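Long-range contact in thioesterase domain-containing protein (Pyrococcus horikoshii, PDB 1IXL), which is of unknown function but adopts a hot-dog fold and may hydrolyse acyl-CoA thioesters, as do many members of its family: residues 4-18 against 54-68. Sequence-based numbering, arbitrary orientation.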
# COMPACT_ATOMS: atom_id res chain seq x y z
N VAL A 4 -1.77 -16.48 -3.16
CA VAL A 4 -0.39 -16.75 -2.81
C VAL A 4 -0.28 -16.30 -1.37
O VAL A 4 -0.94 -15.34 -0.98
CB VAL A 4 0.58 -15.94 -3.69
CG1 VAL A 4 2.01 -16.36 -3.43
CG2 VAL A 4 0.22 -16.14 -5.14
N GLU A 5 0.51 -17.00 -0.57
CA GLU A 5 0.67 -16.60 0.82
C GLU A 5 1.56 -15.35 0.87
O GLU A 5 2.34 -15.08 -0.06
CB GLU A 5 1.30 -17.74 1.63
CG GLU A 5 2.44 -18.45 0.94
CD GLU A 5 2.89 -19.72 1.68
OE1 GLU A 5 2.01 -20.51 2.10
OE2 GLU A 5 4.11 -19.93 1.82
N GLN A 6 1.43 -14.59 1.94
CA GLN A 6 2.22 -13.39 2.10
C GLN A 6 3.67 -13.78 2.41
O GLN A 6 3.94 -14.44 3.42
CB GLN A 6 1.68 -12.54 3.24
CG GLN A 6 2.30 -11.18 3.26
CD GLN A 6 1.58 -10.23 4.19
OE1 GLN A 6 0.39 -10.40 4.47
NE2 GLN A 6 2.29 -9.21 4.64
N ARG A 7 4.60 -13.34 1.57
CA ARG A 7 6.00 -13.70 1.79
C ARG A 7 6.91 -12.58 2.30
O ARG A 7 8.11 -12.78 2.46
CB ARG A 7 6.58 -14.25 0.49
CG ARG A 7 5.87 -15.48 -0.06
CD ARG A 7 6.47 -15.84 -1.40
NE ARG A 7 7.88 -16.22 -1.28
CZ ARG A 7 8.77 -16.07 -2.26
NH1 ARG A 7 8.41 -15.55 -3.42
NH2 ARG A 7 10.03 -16.45 -2.07
N THR A 8 6.35 -11.41 2.58
CA THR A 8 7.14 -10.28 3.05
C THR A 8 6.28 -9.34 3.87
O THR A 8 5.06 -9.38 3.77
CB THR A 8 7.73 -9.47 1.85
OG1 THR A 8 8.60 -8.45 2.36
CG2 THR A 8 6.60 -8.81 1.04
N HIS A 9 6.93 -8.48 4.67
CA HIS A 9 6.23 -7.49 5.47
C HIS A 9 5.14 -8.14 6.32
O HIS A 9 4.08 -7.56 6.51
CB HIS A 9 5.59 -6.44 4.54
CG HIS A 9 6.56 -5.44 3.98
ND1 HIS A 9 7.66 -5.81 3.22
CD2 HIS A 9 6.62 -4.10 4.09
CE1 HIS A 9 8.36 -4.74 2.90
NE2 HIS A 9 7.75 -3.68 3.42
N LYS A 10 5.43 -9.33 6.85
CA LYS A 10 4.45 -10.09 7.63
C LYS A 10 3.95 -9.54 8.95
O LYS A 10 2.83 -9.84 9.36
CB LYS A 10 4.99 -11.52 7.87
CG LYS A 10 5.22 -12.33 6.63
CD LYS A 10 5.96 -13.63 6.98
CE LYS A 10 6.19 -14.51 5.79
NZ LYS A 10 7.00 -15.72 6.15
N LEU A 11 4.74 -8.72 9.63
CA LEU A 11 4.31 -8.20 10.91
C LEU A 11 3.71 -6.80 10.85
O LEU A 11 3.46 -6.18 11.87
CB LEU A 11 5.49 -8.21 11.88
CG LEU A 11 6.21 -9.57 12.04
CD1 LEU A 11 7.31 -9.43 13.10
CD2 LEU A 11 5.20 -10.66 12.46
N THR A 12 3.47 -6.31 9.63
CA THR A 12 2.89 -4.99 9.43
C THR A 12 1.57 -4.88 10.19
O THR A 12 0.73 -5.76 10.12
CB THR A 12 2.66 -4.74 7.93
OG1 THR A 12 3.90 -4.95 7.23
CG2 THR A 12 2.18 -3.34 7.68
N SER A 13 1.42 -3.77 10.92
CA SER A 13 0.25 -3.49 11.73
C SER A 13 -1.06 -3.49 10.94
O SER A 13 -1.24 -2.72 10.01
CB SER A 13 0.41 -2.14 12.44
OG SER A 13 -0.77 -1.82 13.16
N ARG A 14 -1.97 -4.37 11.34
CA ARG A 14 -3.26 -4.48 10.68
C ARG A 14 -4.12 -3.27 11.04
O ARG A 14 -5.05 -2.92 10.32
CB ARG A 14 -3.96 -5.77 11.12
CG ARG A 14 -3.22 -7.03 10.69
CD ARG A 14 -3.58 -7.43 9.27
NE ARG A 14 -2.63 -8.39 8.72
CZ ARG A 14 -1.50 -8.06 8.10
NH1 ARG A 14 -1.15 -6.77 7.93
NH2 ARG A 14 -0.70 -9.04 7.67
N ILE A 15 -3.80 -2.64 12.15
CA ILE A 15 -4.56 -1.49 12.64
C ILE A 15 -4.09 -0.14 12.11
O ILE A 15 -4.91 0.75 11.88
CB ILE A 15 -4.52 -1.44 14.18
CG1 ILE A 15 -5.17 -2.70 14.75
CG2 ILE A 15 -5.23 -0.17 14.68
CD1 ILE A 15 -6.50 -3.05 14.10
N LEU A 16 -2.79 -0.02 11.91
CA LEU A 16 -2.20 1.26 11.46
C LEU A 16 -1.91 1.34 9.98
O LEU A 16 -1.87 2.42 9.41
CB LEU A 16 -0.91 1.53 12.22
CG LEU A 16 -1.04 1.77 13.72
CD1 LEU A 16 0.34 1.68 14.37
CD2 LEU A 16 -1.71 3.13 13.98
N VAL A 17 -1.71 0.19 9.34
CA VAL A 17 -1.37 0.17 7.94
C VAL A 17 -2.39 -0.55 7.09
O VAL A 17 -2.80 -0.06 6.03
CB VAL A 17 0.06 -0.45 7.76
CG1 VAL A 17 0.53 -0.32 6.31
CG2 VAL A 17 1.03 0.25 8.72
N GLY A 18 -2.80 -1.74 7.52
CA GLY A 18 -3.80 -2.44 6.74
C GLY A 18 -3.81 -3.94 6.82
O GLY A 18 -2.86 -4.57 7.30
N LEU A 54 -0.65 2.82 3.73
CA LEU A 54 -1.49 1.74 3.19
C LEU A 54 -1.11 1.46 1.74
O LEU A 54 -0.94 0.29 1.34
CB LEU A 54 -2.98 2.11 3.28
CG LEU A 54 -3.96 1.33 2.38
CD1 LEU A 54 -4.00 -0.14 2.79
CD2 LEU A 54 -5.35 1.94 2.50
N ALA A 55 -0.99 2.50 0.92
CA ALA A 55 -0.63 2.27 -0.48
C ALA A 55 0.76 1.60 -0.63
O ALA A 55 0.95 0.72 -1.47
CB ALA A 55 -0.66 3.59 -1.27
N ASP A 56 1.71 2.05 0.18
CA ASP A 56 3.09 1.53 0.20
C ASP A 56 3.05 0.01 0.47
O ASP A 56 3.68 -0.79 -0.22
CB ASP A 56 3.87 2.28 1.31
CG ASP A 56 5.31 1.79 1.50
OD1 ASP A 56 5.71 0.75 0.94
OD2 ASP A 56 6.05 2.49 2.26
N TYR A 57 2.31 -0.38 1.50
CA TYR A 57 2.18 -1.78 1.88
C TYR A 57 1.55 -2.60 0.75
O TYR A 57 2.00 -3.71 0.48
CB TYR A 57 1.36 -1.88 3.19
CG TYR A 57 1.11 -3.29 3.78
CD1 TYR A 57 2.09 -4.29 3.72
CD2 TYR A 57 -0.06 -3.55 4.50
CE1 TYR A 57 1.90 -5.51 4.38
CE2 TYR A 57 -0.26 -4.76 5.16
CZ TYR A 57 0.74 -5.74 5.11
OH TYR A 57 0.59 -6.90 5.83
N ALA A 58 0.53 -2.07 0.07
CA ALA A 58 -0.10 -2.81 -1.02
C ALA A 58 0.93 -3.07 -2.13
O ALA A 58 0.98 -4.17 -2.73
CB ALA A 58 -1.31 -2.02 -1.58
N ALA A 59 1.75 -2.07 -2.40
CA ALA A 59 2.79 -2.15 -3.41
C ALA A 59 3.79 -3.25 -3.06
O ALA A 59 4.18 -4.04 -3.93
CB ALA A 59 3.50 -0.78 -3.53
N MSE A 60 4.20 -3.33 -1.80
CA MSE A 60 5.13 -4.36 -1.36
C MSE A 60 4.49 -5.74 -1.59
O MSE A 60 5.19 -6.70 -1.92
CB MSE A 60 5.47 -4.20 0.13
CG MSE A 60 6.17 -2.88 0.53
SE MSE A 60 7.81 -2.63 -0.20
CE MSE A 60 7.41 -2.09 -1.66
N LEU A 61 3.18 -5.85 -1.41
CA LEU A 61 2.52 -7.16 -1.61
C LEU A 61 2.25 -7.47 -3.07
O LEU A 61 2.07 -8.64 -3.42
CB LEU A 61 1.23 -7.29 -0.78
CG LEU A 61 1.49 -7.20 0.73
CD1 LEU A 61 0.22 -7.50 1.53
CD2 LEU A 61 2.58 -8.17 1.11
N ALA A 62 2.21 -6.46 -3.92
CA ALA A 62 2.02 -6.72 -5.33
C ALA A 62 3.31 -7.39 -5.84
O ALA A 62 3.28 -8.16 -6.80
CB ALA A 62 1.74 -5.43 -6.09
N VAL A 63 4.44 -7.11 -5.20
CA VAL A 63 5.71 -7.75 -5.61
C VAL A 63 5.84 -9.03 -4.81
O VAL A 63 6.20 -10.08 -5.34
CB VAL A 63 6.91 -6.83 -5.35
CG1 VAL A 63 8.22 -7.56 -5.72
CG2 VAL A 63 6.75 -5.54 -6.18
N ASN A 64 5.57 -8.93 -3.51
CA ASN A 64 5.56 -10.07 -2.61
C ASN A 64 6.80 -10.96 -2.65
O ASN A 64 6.71 -12.18 -2.77
CB ASN A 64 4.31 -10.92 -2.88
CG ASN A 64 4.02 -11.93 -1.78
OD1 ASN A 64 4.28 -11.66 -0.60
ND2 ASN A 64 3.48 -13.09 -2.15
N GLU A 65 7.95 -10.32 -2.53
CA GLU A 65 9.23 -11.01 -2.52
C GLU A 65 9.77 -10.66 -1.14
O GLU A 65 9.69 -9.51 -0.73
CB GLU A 65 10.11 -10.43 -3.62
CG GLU A 65 11.01 -11.43 -4.25
CD GLU A 65 10.39 -12.10 -5.44
OE1 GLU A 65 10.42 -11.50 -6.54
OE2 GLU A 65 9.86 -13.23 -5.28
N PRO A 66 10.33 -11.63 -0.40
CA PRO A 66 10.87 -11.37 0.95
C PRO A 66 11.66 -10.08 1.18
O PRO A 66 11.37 -9.31 2.11
CB PRO A 66 11.71 -12.61 1.22
CG PRO A 66 10.94 -13.71 0.50
CD PRO A 66 10.56 -13.04 -0.80
N THR A 67 12.65 -9.85 0.32
CA THR A 67 13.52 -8.69 0.42
C THR A 67 13.03 -7.40 -0.27
O THR A 67 13.81 -6.44 -0.39
CB THR A 67 14.90 -9.02 -0.17
OG1 THR A 67 14.75 -9.37 -1.55
CG2 THR A 67 15.54 -10.19 0.58
N VAL A 68 11.78 -7.35 -0.71
CA VAL A 68 11.32 -6.14 -1.42
C VAL A 68 11.36 -4.90 -0.52
O VAL A 68 11.11 -4.98 0.68
CB VAL A 68 9.90 -6.34 -2.01
CG1 VAL A 68 8.88 -6.49 -0.89
CG2 VAL A 68 9.54 -5.15 -2.94
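Tyr57 stands up from its helix into the loop of residues 4-18, with the methyl CG2 of Thr12 over the centre of one ring face, 3.7 Å from the centroid and 7° off the normal. Its CG lies anti to the backbone N (chi1 -180°), which carries the hydroxyl up among the loop's donors. There Arg14 NH1 reaches Tyr57 OH at 2.7 Å, and Gln6 NE2 gives it a second, straighter bond at the ring edge. Both nitrogens are shared: Arg14 NH1 also bonds Gly18 O and Gln6 NE2 also bonds Thr8 O, which ties distant points of the loop to one phenol. At the base of the ring, Val17 CG1 packs on Tyr57 CB at 3.6 Å. In this hot-dog fold the antiparallel sheet wraps around helix 48-63; Val30 of strand 27-33 also touches Tyr57, while the segment 4-18 lies along the helix before the chain enters strand 19-24. One turn further along the helix, selenomethionine Met60 puts CG against one face of the His9 imidazole, 3.4 Å from NE2 and toward the rim. In the ring plane His9 ND1 bonds Thr8 OG1, which in turn donates to Pro66 O from above the carbonyl plane. Beyond the helix end, Asn64, at positive phi, offers its amide to the loop backbone: OD1 takes Arg7 N on a lone pair at 2.8 Å, and ND2 gives to Glu5 O at 3.1 Å. Arg7 then lays its guanidinium over Pro66 CD and forms a salt bridge from NH1 to Glu65 OE2 whose hydrogen bond is weak.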